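Local coordinates for protein toll (Drosophila melanogaster, PDB 4LXR) that binds the cleaved cytokine spaetzle C-106 through its leucine-rich-repeat ectodomain and triggers the Toll pathway in antifungal immunity and embryonic dorsal-ventral patterning, at residues L169-I175 with M193-L199; A217-I223 with L241-I247; R655-A659 with S679-L685. All blocks are in the same frame, centred on the assembly; numbering follows the deposited sequence.

Contact 1. Residues L169-I175 with M193-L199; sequences LENLESI and MPKLKQL
I175, M193, L196 and L199 make the tight side of this contact. The I175 CD1 methyl is its focus: M193 and L196 each cross the isoleucine at about a right angle, bringing M193 CE and L196 CD2 alike to 3.9 Å from that methyl, while L199 runs alongside. M193 suits its place because its unbranched chain, bent at chi3 (-70°), lays SD 3.7 Å from L172 CD2 and still turns CE to the isoleucine.

The other side is polar and wetter. K195 NZ donates to N171 OD1 at 2.9 Å, and a water accepts from the same ammonium and lies within hydrogen-bonding distance of N171 O and E173 OE2. K197 NZ forms a salt bridge with E173 OE1 at 3.0 Å, approaching from above the carboxylate plane. Long, flexible lysines fit such an edge, where charged ends can find partners beside solvent.

Between the two sides E173 O takes both K197 N, at 2.8 Å, and Q198 N, at 2.9 Å, just where type I turns give way to strands; I175 N continues the ladder on Q198 O. Short parallel strands with leucine-type residues packed inward characterise the leucine-rich-repeat solenoid.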
loop_
_atom_site.group_PDB
_atom_site.type_symbol
_atom_site.label_atom_id
_atom_site.label_comp_id
_atom_site.label_asym_id
_atom_site.label_seq_id
_atom_site.Cartn_x
_atom_site.Cartn_y
_atom_site.Cartn_z
ATOM N N LEU A 169 13.182 20.379 -44.672
ATOM C CA LEU A 169 12.747 20.385 -43.266
ATOM C C LEU A 169 13.499 21.430 -42.438
ATOM O O LEU A 169 14.083 21.123 -41.407
ATOM C CB LEU A 169 12.912 18.990 -42.673
ATOM C CG LEU A 169 12.272 17.906 -43.543
ATOM C CD1 LEU A 169 12.383 16.544 -42.882
ATOM C CD2 LEU A 169 10.824 18.250 -43.856
ATOM N N GLU A 170 13.500 22.665 -42.915
ATOM C CA GLU A 170 14.308 23.719 -42.306
ATOM C C GLU A 170 13.742 24.116 -40.947
ATOM O O GLU A 170 14.446 24.685 -40.114
ATOM C CB GLU A 170 14.353 24.954 -43.221
ATOM C CG GLU A 170 12.975 25.573 -43.447
ATOM C CD GLU A 170 12.933 26.524 -44.642
ATOM O OE1 GLU A 170 13.751 26.350 -45.564
ATOM O OE2 GLU A 170 12.087 27.442 -44.656
ATOM N N ASN A 171 12.461 23.845 -40.724
ATOM C CA ASN A 171 11.893 24.181 -39.429
ATOM C C ASN A 171 11.885 23.057 -38.413
ATOM O O ASN A 171 11.473 23.270 -37.278
ATOM C CB ASN A 171 10.519 24.835 -39.569
ATOM C CG ASN A 171 10.630 26.349 -39.715
ATOM O OD1 ASN A 171 11.346 27.001 -38.947
ATOM N ND2 ASN A 171 9.959 26.906 -40.718
ATOM N N LEU A 172 12.366 21.879 -38.812
ATOM C CA LEU A 172 12.328 20.708 -37.931
ATOM C C LEU A 172 13.066 20.905 -36.597
ATOM O O LEU A 172 14.232 21.336 -36.553
ATOM C CB LEU A 172 12.820 19.443 -38.652
ATOM C CG LEU A 172 12.102 18.179 -38.150
ATOM C CD1 LEU A 172 10.597 18.304 -38.349
ATOM C CD2 LEU A 172 12.628 16.894 -38.828
ATOM N N GLU A 173 12.370 20.579 -35.511
ATOM C CA GLU A 173 12.932 20.684 -34.176
ATOM C C GLU A 173 13.002 19.354 -33.450
ATOM O O GLU A 173 13.851 19.177 -32.559
ATOM C CB GLU A 173 12.166 21.718 -33.347
ATOM C CG GLU A 173 12.218 23.126 -33.974
ATOM C CD GLU A 173 11.798 24.219 -32.991
ATOM O OE1 GLU A 173 12.208 24.169 -31.809
ATOM O OE2 GLU A 173 11.054 25.126 -33.395
ATOM N N SER A 174 12.130 18.421 -33.838
ATOM C CA SER A 174 12.110 17.090 -33.243
ATOM C C SER A 174 11.950 16.011 -34.286
ATOM O O SER A 174 11.099 16.112 -35.163
ATOM C CB SER A 174 10.956 16.949 -32.222
ATOM O OG SER A 174 10.862 18.139 -31.450
ATOM N N ILE A 175 12.763 14.969 -34.146
ATOM C CA ILE A 175 12.699 13.789 -34.978
ATOM C C ILE A 175 12.418 12.630 -34.054
ATOM O O ILE A 175 13.116 12.437 -33.057
ATOM C CB ILE A 175 14.044 13.501 -35.674
ATOM C CG1 ILE A 175 14.162 14.336 -36.944
ATOM C CG2 ILE A 175 14.165 12.009 -36.016
ATOM C CD1 ILE A 175 15.608 14.411 -37.530
ATOM N N MET A 193 18.689 21.026 -41.224
ATOM C CA MET A 193 17.775 21.261 -40.107
ATOM C C MET A 193 18.500 22.017 -38.996
ATOM O O MET A 193 18.816 21.437 -37.950
ATOM C CB MET A 193 17.222 19.930 -39.571
ATOM C CG MET A 193 16.532 19.065 -40.649
ATOM S SD MET A 193 16.079 17.423 -40.053
ATOM C CE MET A 193 17.712 16.672 -39.896
ATOM N N PRO A 194 18.768 23.315 -39.230
ATOM C CA PRO A 194 19.620 24.106 -38.331
ATOM C C PRO A 194 18.939 24.423 -36.993
ATOM O O PRO A 194 19.610 24.921 -36.100
ATOM C CB PRO A 194 19.901 25.390 -39.142
ATOM C CG PRO A 194 18.706 25.536 -40.062
ATOM C CD PRO A 194 18.248 24.112 -40.368
ATOM N N LYS A 195 17.647 24.120 -36.856
ATOM C CA LYS A 195 16.946 24.291 -35.577
ATOM C C LYS A 195 16.712 22.969 -34.847
ATOM O O LYS A 195 16.069 22.959 -33.804
ATOM C CB LYS A 195 15.582 24.995 -35.768
ATOM C CG LYS A 195 15.661 26.367 -36.450
ATOM C CD LYS A 195 14.300 26.825 -36.985
ATOM C CE LYS A 195 13.305 27.008 -35.859
ATOM N NZ LYS A 195 12.088 27.768 -36.265
ATOM N N LEU A 196 17.230 21.860 -35.370
ATOM C CA LEU A 196 16.939 20.557 -34.764
ATOM C C LEU A 196 17.382 20.452 -33.290
ATOM O O LEU A 196 18.553 20.660 -32.981
ATOM C CB LEU A 196 17.563 19.423 -35.576
ATOM C CG LEU A 196 17.178 18.014 -35.112
ATOM C CD1 LEU A 196 15.664 17.745 -35.237
ATOM C CD2 LEU A 196 17.971 17.002 -35.906
ATOM N N LYS A 197 16.447 20.141 -32.387
ATOM C CA LYS A 197 16.782 20.045 -30.957
ATOM C C LYS A 197 16.702 18.631 -30.399
ATOM O O LYS A 197 17.535 18.236 -29.585
ATOM C CB LYS A 197 15.909 20.991 -30.119
ATOM C CG LYS A 197 16.047 22.462 -30.512
ATOM C CD LYS A 197 15.025 23.336 -29.766
ATOM C CE LYS A 197 15.240 24.811 -30.101
ATOM N NZ LYS A 197 14.993 25.138 -31.566
ATOM N N GLN A 198 15.723 17.856 -30.852
ATOM C CA GLN A 198 15.516 16.513 -30.303
ATOM C C GLN A 198 15.685 15.431 -31.364
ATOM O O GLN A 198 15.005 15.432 -32.402
ATOM C CB GLN A 198 14.132 16.395 -29.621
ATOM C CG GLN A 198 13.913 15.073 -28.881
ATOM C CD GLN A 198 14.951 14.837 -27.775
ATOM O OE1 GLN A 198 15.266 15.751 -27.007
ATOM N NE2 GLN A 198 15.527 13.628 -27.735
ATOM N N LEU A 199 16.601 14.509 -31.094
ATOM C CA LEU A 199 16.914 13.440 -32.014
ATOM C C LEU A 199 16.639 12.107 -31.336
ATOM O O LEU A 199 17.472 11.613 -30.576
ATOM C CB LEU A 199 18.390 13.544 -32.439
ATOM C CG LEU A 199 18.871 12.554 -33.513
ATOM C CD1 LEU A 199 17.918 12.550 -34.697
ATOM C CD2 LEU A 199 20.302 12.897 -33.982
HETATM O O HOH W 1 10.691 25.410 -36.017
#

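Contact 2. Residues A217-I223 with L241-I247; sequences ATSVLGI and LTNVTDI. With NAG (2-acetamido-2-deoxy-beta-D-glucopyranose), chain J.
L221 O is gripped by two backbone donors, T245 N at 2.8 Å and D246 N at 3.0 Å, the second nearly in line with the carbonyl and the first from a more bent angle (C=O...N 133°). The T245 hydroxyl lies close to the same oxygen, but D246 OD1 competes for its proton. I223 N then donates to D246 O.

At the opposite end N243 carries an N-linked sugar. Its ND2 is bonded covalently to NAG C1 and gives its hydrogen to T218 O at 2.7 Å, close to the plane of the asparagine amide, so the amide nitrogen that makes asparagine fit for glycosylation also ties the two turns together. T242 OG1 shares a 2.9 Å hydrogen bond with O6 on the sugar's hydroxymethyl arm, either oxygen able to donate. Between the turns a water donates to A217 O and V220 O and accepts from N243 N.

Inside, L241 sets CG beside its backbone N (chi1 -63°), where its branched end can serve two sets of neighbours: CD2 meets A217 CB at 3.7 Å and V220 CB, while CD1 reaches I223 CG2. With alanine in place of L241 both CD methyls go, which is likely to leave a gap between A217, V220 and I223, whose side chains would lose their shared partner.

Strand 222-224 lies between strands 198-200 and 246-248; backbone bonds join L221 and G222 to K197 and T245 to N269.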
loop_
_atom_site.group_PDB
_atom_site.type_symbol
_atom_site.label_atom_id
_atom_site.label_comp_id
_atom_site.label_asym_id
_atom_site.label_seq_id
_atom_site.Cartn_x
_atom_site.Cartn_y
_atom_site.Cartn_z
ATOM N N ALA A 217 25.748 18.994 -36.113
ATOM C CA ALA A 217 24.598 18.896 -35.202
ATOM C C ALA A 217 24.719 19.749 -33.934
ATOM O O ALA A 217 24.345 19.310 -32.857
ATOM C CB ALA A 217 24.335 17.438 -34.843
ATOM N N THR A 218 25.225 20.972 -34.069
ATOM C CA THR A 218 25.472 21.851 -32.921
ATOM C C THR A 218 24.210 22.387 -32.260
ATOM O O THR A 218 24.265 22.935 -31.167
ATOM C CB THR A 218 26.319 23.084 -33.318
ATOM O OG1 THR A 218 25.744 23.694 -34.483
ATOM C CG2 THR A 218 27.762 22.677 -33.618
ATOM N N SER A 219 23.082 22.279 -32.943
ATOM C CA SER A 219 21.837 22.747 -32.374
ATOM C C SER A 219 21.231 21.691 -31.446
ATOM O O SER A 219 20.346 21.996 -30.638
ATOM C CB SER A 219 20.858 23.071 -33.498
ATOM O OG SER A 219 20.486 21.888 -34.192
ATOM N N VAL A 220 21.706 20.454 -31.560
ATOM C CA VAL A 220 21.024 19.314 -30.935
ATOM C C VAL A 220 21.123 19.334 -29.404
ATOM O O VAL A 220 22.212 19.398 -28.847
ATOM C CB VAL A 220 21.498 17.953 -31.519
ATOM C CG1 VAL A 220 20.960 16.750 -30.680
ATOM C CG2 VAL A 220 21.069 17.814 -32.972
ATOM N N LEU A 221 19.974 19.268 -28.738
ATOM C CA LEU A 221 19.922 19.355 -27.284
ATOM C C LEU A 221 19.692 17.985 -26.670
ATOM O O LEU A 221 20.090 17.721 -25.535
ATOM C CB LEU A 221 18.820 20.331 -26.844
ATOM C CG LEU A 221 18.968 21.757 -27.402
ATOM C CD1 LEU A 221 17.827 22.624 -26.914
ATOM C CD2 LEU A 221 20.298 22.360 -27.003
ATOM N N GLY A 222 19.041 17.110 -27.428
ATOM C CA GLY A 222 18.732 15.779 -26.934
ATOM C C GLY A 222 19.009 14.684 -27.945
ATOM O O GLY A 222 18.579 14.760 -29.106
ATOM N N ILE A 223 19.744 13.668 -27.516
ATOM C CA ILE A 223 19.907 12.472 -28.331
ATOM C C ILE A 223 19.594 11.202 -27.533
ATOM O O ILE A 223 20.118 10.980 -26.425
ATOM C CB ILE A 223 21.297 12.364 -28.984
ATOM C CG1 ILE A 223 21.367 11.077 -29.809
ATOM C CG2 ILE A 223 22.434 12.394 -27.947
ATOM C CD1 ILE A 223 22.675 10.906 -30.508
ATOM N N LEU A 241 28.420 17.145 -30.839
ATOM C CA LEU A 241 27.208 17.528 -30.115
ATOM C C LEU A 241 27.561 18.442 -28.953
ATOM O O LEU A 241 27.313 18.098 -27.804
ATOM C CB LEU A 241 26.483 16.281 -29.596
ATOM C CG LEU A 241 25.976 15.323 -30.673
ATOM C CD1 LEU A 241 25.482 14.000 -30.088
ATOM C CD2 LEU A 241 24.871 15.979 -31.489
ATOM N N THR A 242 28.141 19.602 -29.246
ATOM C CA THR A 242 28.691 20.451 -28.194
ATOM C C THR A 242 27.640 21.100 -27.302
ATOM O O THR A 242 27.940 21.479 -26.172
ATOM C CB THR A 242 29.626 21.537 -28.757
ATOM O OG1 THR A 242 28.939 22.278 -29.772
ATOM C CG2 THR A 242 30.873 20.898 -29.350
ATOM N N ASN A 243 26.418 21.232 -27.805
ATOM C CA ASN A 243 25.342 21.831 -27.026
ATOM C C ASN A 243 24.353 20.821 -26.423
ATOM O O ASN A 243 23.332 21.207 -25.843
ATOM C CB ASN A 243 24.598 22.869 -27.874
ATOM C CG ASN A 243 25.441 24.104 -28.152
ATOM O OD1 ASN A 243 26.157 24.578 -27.275
ATOM N ND2 ASN A 243 25.366 24.619 -29.379
ATOM N N VAL A 244 24.641 19.532 -26.567
ATOM C CA VAL A 244 23.715 18.514 -26.070
ATOM C C VAL A 244 23.545 18.598 -24.538
ATOM O O VAL A 244 24.506 18.815 -23.805
ATOM C CB VAL A 244 24.113 17.090 -26.531
ATOM C CG1 VAL A 244 25.359 16.563 -25.774
ATOM C CG2 VAL A 244 22.940 16.146 -26.382
ATOM N N THR A 245 22.306 18.497 -24.073
ATOM C CA THR A 245 22.019 18.535 -22.641
ATOM C C THR A 245 21.461 17.212 -22.095
ATOM O O THR A 245 21.507 16.965 -20.888
ATOM C CB THR A 245 21.026 19.646 -22.307
ATOM O OG1 THR A 245 19.738 19.301 -22.838
ATOM C CG2 THR A 245 21.503 21.002 -22.895
ATOM N N ASP A 246 20.895 16.379 -22.962
ATOM C CA ASP A 246 20.337 15.098 -22.513
ATOM C C ASP A 246 20.809 13.973 -23.424
ATOM O O ASP A 246 20.651 14.036 -24.646
ATOM C CB ASP A 246 18.795 15.096 -22.490
ATOM C CG ASP A 246 18.200 16.025 -21.421
ATOM O OD1 ASP A 246 18.584 17.214 -21.359
ATOM O OD2 ASP A 246 17.335 15.562 -20.636
ATOM N N ILE A 247 21.374 12.938 -22.813
ATOM C CA ILE A 247 21.812 11.771 -23.532
ATOM C C ILE A 247 21.234 10.515 -22.904
ATOM O O ILE A 247 21.340 10.310 -21.687
ATOM C CB ILE A 247 23.347 11.690 -23.562
ATOM C CG1 ILE A 247 23.917 12.823 -24.424
ATOM C CG2 ILE A 247 23.781 10.362 -24.109
ATOM C CD1 ILE A 247 25.463 12.908 -24.427
HETATM C C1 NAG J . 26.340 25.660 -29.605
HETATM C C2 NAG J . 26.194 27.049 -28.993
HETATM C C3 NAG J . 27.152 28.025 -29.659
HETATM C C4 NAG J . 28.576 27.506 -29.500
HETATM C C5 NAG J . 28.682 26.099 -30.091
HETATM C C6 NAG J . 30.041 25.474 -29.883
HETATM C C7 NAG J . 24.098 27.752 -27.963
HETATM C C8 NAG J . 22.697 28.230 -28.181
HETATM N N2 NAG J . 24.819 27.525 -29.064
HETATM O O3 NAG J . 27.021 29.309 -29.060
HETATM O O4 NAG J . 29.517 28.372 -30.127
HETATM O O5 NAG J . 27.720 25.221 -29.478
HETATM O O6 NAG J . 30.330 24.520 -30.896
HETATM O O7 NAG J . 24.558 27.581 -26.836
HETATM O O HOH W 2 24.793 19.851 -29.682
#

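Contact 3. Residues R655-A659 with S679-L685; sequences RLPSA and SIDVDQL
Q684 lies across the backbone of L656 and P657, yet its amide is fastened to its own loop: the side chain covers the neighbouring coil while OE1 accepts from D681 N in a bond of 3.0 Å that is almost straight at the hydrogen (176°), though the N-H comes from above the plane of the amide carbonyl. The setting is two successive leucine-rich repeats, LRR 16 and LRR 17, and this contact lies in the loops that follow their strands.

With CG beside its backbone N (chi1 -75°) and the chain extended beyond, the glutamine lies over L656, its CB 4.0 Å from L656 CB, and brings NE2 to 3.4 Å from R655 CG. Glutamine suits this place, being long enough to cover the neighbouring coil and polar enough at its end to satisfy a backbone N-H. A water accepts from L656 N and lies 2.7 Å from S679 O, with Q684 OE1 also near, though its protons may be shared with other acceptors.

L656 turns its branch inward, where CD1 touches I680 CD1 at 4.1 Å, a modest apolar contact that Y664 and L699 flank on the leucine and isoleucine respectively. On the outer side the R655 guanidinium stands exposed near S679.

D681 shapes the 3-10 turn at 682-684 through an Asx turn, OD1 accepting from D683 N on its anti lone pair. That turn presents D683 O to the other loop. The small A659 lets the chains come close: its N donates to D683 O at 2.8 Å, and its CB rests 3.4 Å from L685 O.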
loop_
_atom_site.group_PDB
_atom_site.type_symbol
_atom_site.label_atom_id
_atom_site.label_comp_id
_atom_site.label_asym_id
_atom_site.label_seq_id
_atom_site.Cartn_x
_atom_site.Cartn_y
_atom_site.Cartn_z
ATOM N N ARG A 655 -20.642 -35.043 57.639
ATOM C CA ARG A 655 -20.826 -33.941 58.567
ATOM C C ARG A 655 -20.043 -32.730 58.054
ATOM O O ARG A 655 -19.181 -32.872 57.195
ATOM C CB ARG A 655 -20.342 -34.361 59.956
ATOM C CG ARG A 655 -20.690 -33.410 61.088
ATOM C CD ARG A 655 -20.144 -33.909 62.437
ATOM N NE ARG A 655 -20.568 -35.276 62.748
ATOM C CZ ARG A 655 -21.798 -35.620 63.128
ATOM N NH1 ARG A 655 -22.750 -34.698 63.239
ATOM N NH2 ARG A 655 -22.082 -36.893 63.388
ATOM N N LEU A 656 -20.364 -31.541 58.553
ATOM C CA LEU A 656 -19.591 -30.346 58.249
ATOM C C LEU A 656 -18.620 -30.070 59.398
ATOM O O LEU A 656 -18.870 -30.475 60.537
ATOM C CB LEU A 656 -20.519 -29.153 58.040
ATOM C CG LEU A 656 -21.443 -29.208 56.821
ATOM C CD1 LEU A 656 -22.365 -27.992 56.780
ATOM C CD2 LEU A 656 -20.637 -29.314 55.525
ATOM N N PRO A 657 -17.499 -29.390 59.110
ATOM C CA PRO A 657 -16.600 -29.020 60.208
ATOM C C PRO A 657 -17.160 -27.787 60.910
ATOM O O PRO A 657 -18.158 -27.234 60.437
ATOM C CB PRO A 657 -15.293 -28.681 59.484
ATOM C CG PRO A 657 -15.734 -28.173 58.157
ATOM C CD PRO A 657 -16.976 -28.967 57.798
ATOM N N SER A 658 -16.545 -27.362 62.013
ATOM C CA SER A 658 -17.008 -26.157 62.700
ATOM C C SER A 658 -16.636 -24.892 61.921
ATOM O O SER A 658 -15.725 -24.904 61.089
ATOM C CB SER A 658 -16.490 -26.094 64.140
ATOM O OG SER A 658 -15.206 -25.522 64.203
ATOM N N ALA A 659 -17.356 -23.805 62.191
ATOM C CA ALA A 659 -17.179 -22.557 61.458
ATOM C C ALA A 659 -15.845 -21.863 61.750
ATOM O O ALA A 659 -15.487 -20.906 61.072
ATOM C CB ALA A 659 -18.343 -21.615 61.739
ATOM N N SER A 679 -27.527 -33.809 59.819
ATOM C CA SER A 679 -27.858 -32.730 60.744
ATOM C C SER A 679 -26.991 -31.504 60.494
ATOM O O SER A 679 -25.865 -31.615 60.026
ATOM C CB SER A 679 -27.716 -33.191 62.197
ATOM O OG SER A 679 -26.439 -33.763 62.419
ATOM N N ILE A 680 -27.533 -30.329 60.788
ATOM C CA ILE A 680 -26.794 -29.090 60.622
ATOM C C ILE A 680 -26.783 -28.300 61.919
ATOM O O ILE A 680 -27.830 -27.908 62.427
ATOM C CB ILE A 680 -27.415 -28.181 59.551
ATOM C CG1 ILE A 680 -27.544 -28.906 58.210
ATOM C CG2 ILE A 680 -26.581 -26.917 59.399
ATOM C CD1 ILE A 680 -26.213 -29.179 57.511
ATOM N N ASP A 681 -25.596 -28.046 62.447
ATOM C CA ASP A 681 -25.484 -27.172 63.598
ATOM C C ASP A 681 -25.103 -25.785 63.120
ATOM O O ASP A 681 -24.309 -25.639 62.187
ATOM C CB ASP A 681 -24.437 -27.694 64.583
ATOM C CG ASP A 681 -24.703 -27.231 66.003
ATOM O OD1 ASP A 681 -24.419 -26.054 66.316
ATOM O OD2 ASP A 681 -25.209 -28.045 66.806
ATOM N N VAL A 682 -25.666 -24.768 63.763
ATOM C CA VAL A 682 -25.338 -23.383 63.449
ATOM C C VAL A 682 -23.835 -23.084 63.632
ATOM O O VAL A 682 -23.286 -22.204 62.972
ATOM C CB VAL A 682 -26.193 -22.412 64.299
ATOM C CG1 VAL A 682 -25.857 -22.576 65.785
ATOM C CG2 VAL A 682 -25.997 -20.969 63.847
ATOM N N ASP A 683 -23.161 -23.825 64.511
ATOM C CA ASP A 683 -21.725 -23.609 64.705
ATOM C C ASP A 683 -20.879 -24.339 63.656
ATOM O O ASP A 683 -19.649 -24.346 63.730
ATOM C CB ASP A 683 -21.273 -23.919 66.142
ATOM C CG ASP A 683 -21.532 -25.359 66.556
ATOM O OD1 ASP A 683 -21.204 -26.290 65.789
ATOM O OD2 ASP A 683 -22.058 -25.560 67.675
ATOM N N GLN A 684 -21.557 -24.947 62.687
ATOM C CA GLN A 684 -20.905 -25.512 61.514
ATOM C C GLN A 684 -21.060 -24.570 60.323
ATOM O O GLN A 684 -20.589 -24.871 59.232
ATOM C CB GLN A 684 -21.504 -26.873 61.161
ATOM C CG GLN A 684 -21.085 -28.015 62.076
ATOM C CD GLN A 684 -21.973 -29.243 61.907
ATOM O OE1 GLN A 684 -23.059 -29.167 61.330
ATOM N NE2 GLN A 684 -21.512 -30.380 62.408
ATOM N N LEU A 685 -21.729 -23.436 60.530
ATOM C CA LEU A 685 -22.031 -22.530 59.422
ATOM C C LEU A 685 -21.136 -21.306 59.409
ATOM O O LEU A 685 -21.199 -20.493 60.320
ATOM C CB LEU A 685 -23.496 -22.094 59.458
ATOM C CG LEU A 685 -24.527 -23.216 59.344
ATOM C CD1 LEU A 685 -25.935 -22.665 59.521
ATOM C CD2 LEU A 685 -24.384 -23.937 58.012
HETATM O O HOH W 3 -23.235 -31.930 59.597
#

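Contacts 1 and 2 are consecutive steps of one solenoid, their centres 11 Å apart. They join directly: K197 O meets L221 N at 2.8 Å and L196 O meets S219 OG at 2.6 Å, both probable hydrogen bonds. This pair also faces the ligand. Q198, whose NE2 also bonds N200 of its own chain, hydrogen-bonds to Q62 and H109 of the spaetzle C-106 chain, and that H109 packs on both K197 and L221, so the cytokine spans the two contacts. Contact 3 belongs to a separate repeat sheet near the C-terminal end of the ectodomain, centre to centre about 114 Å from contact 1 and 110 Å from contact 2, and no other protein chain of the assembly touches it.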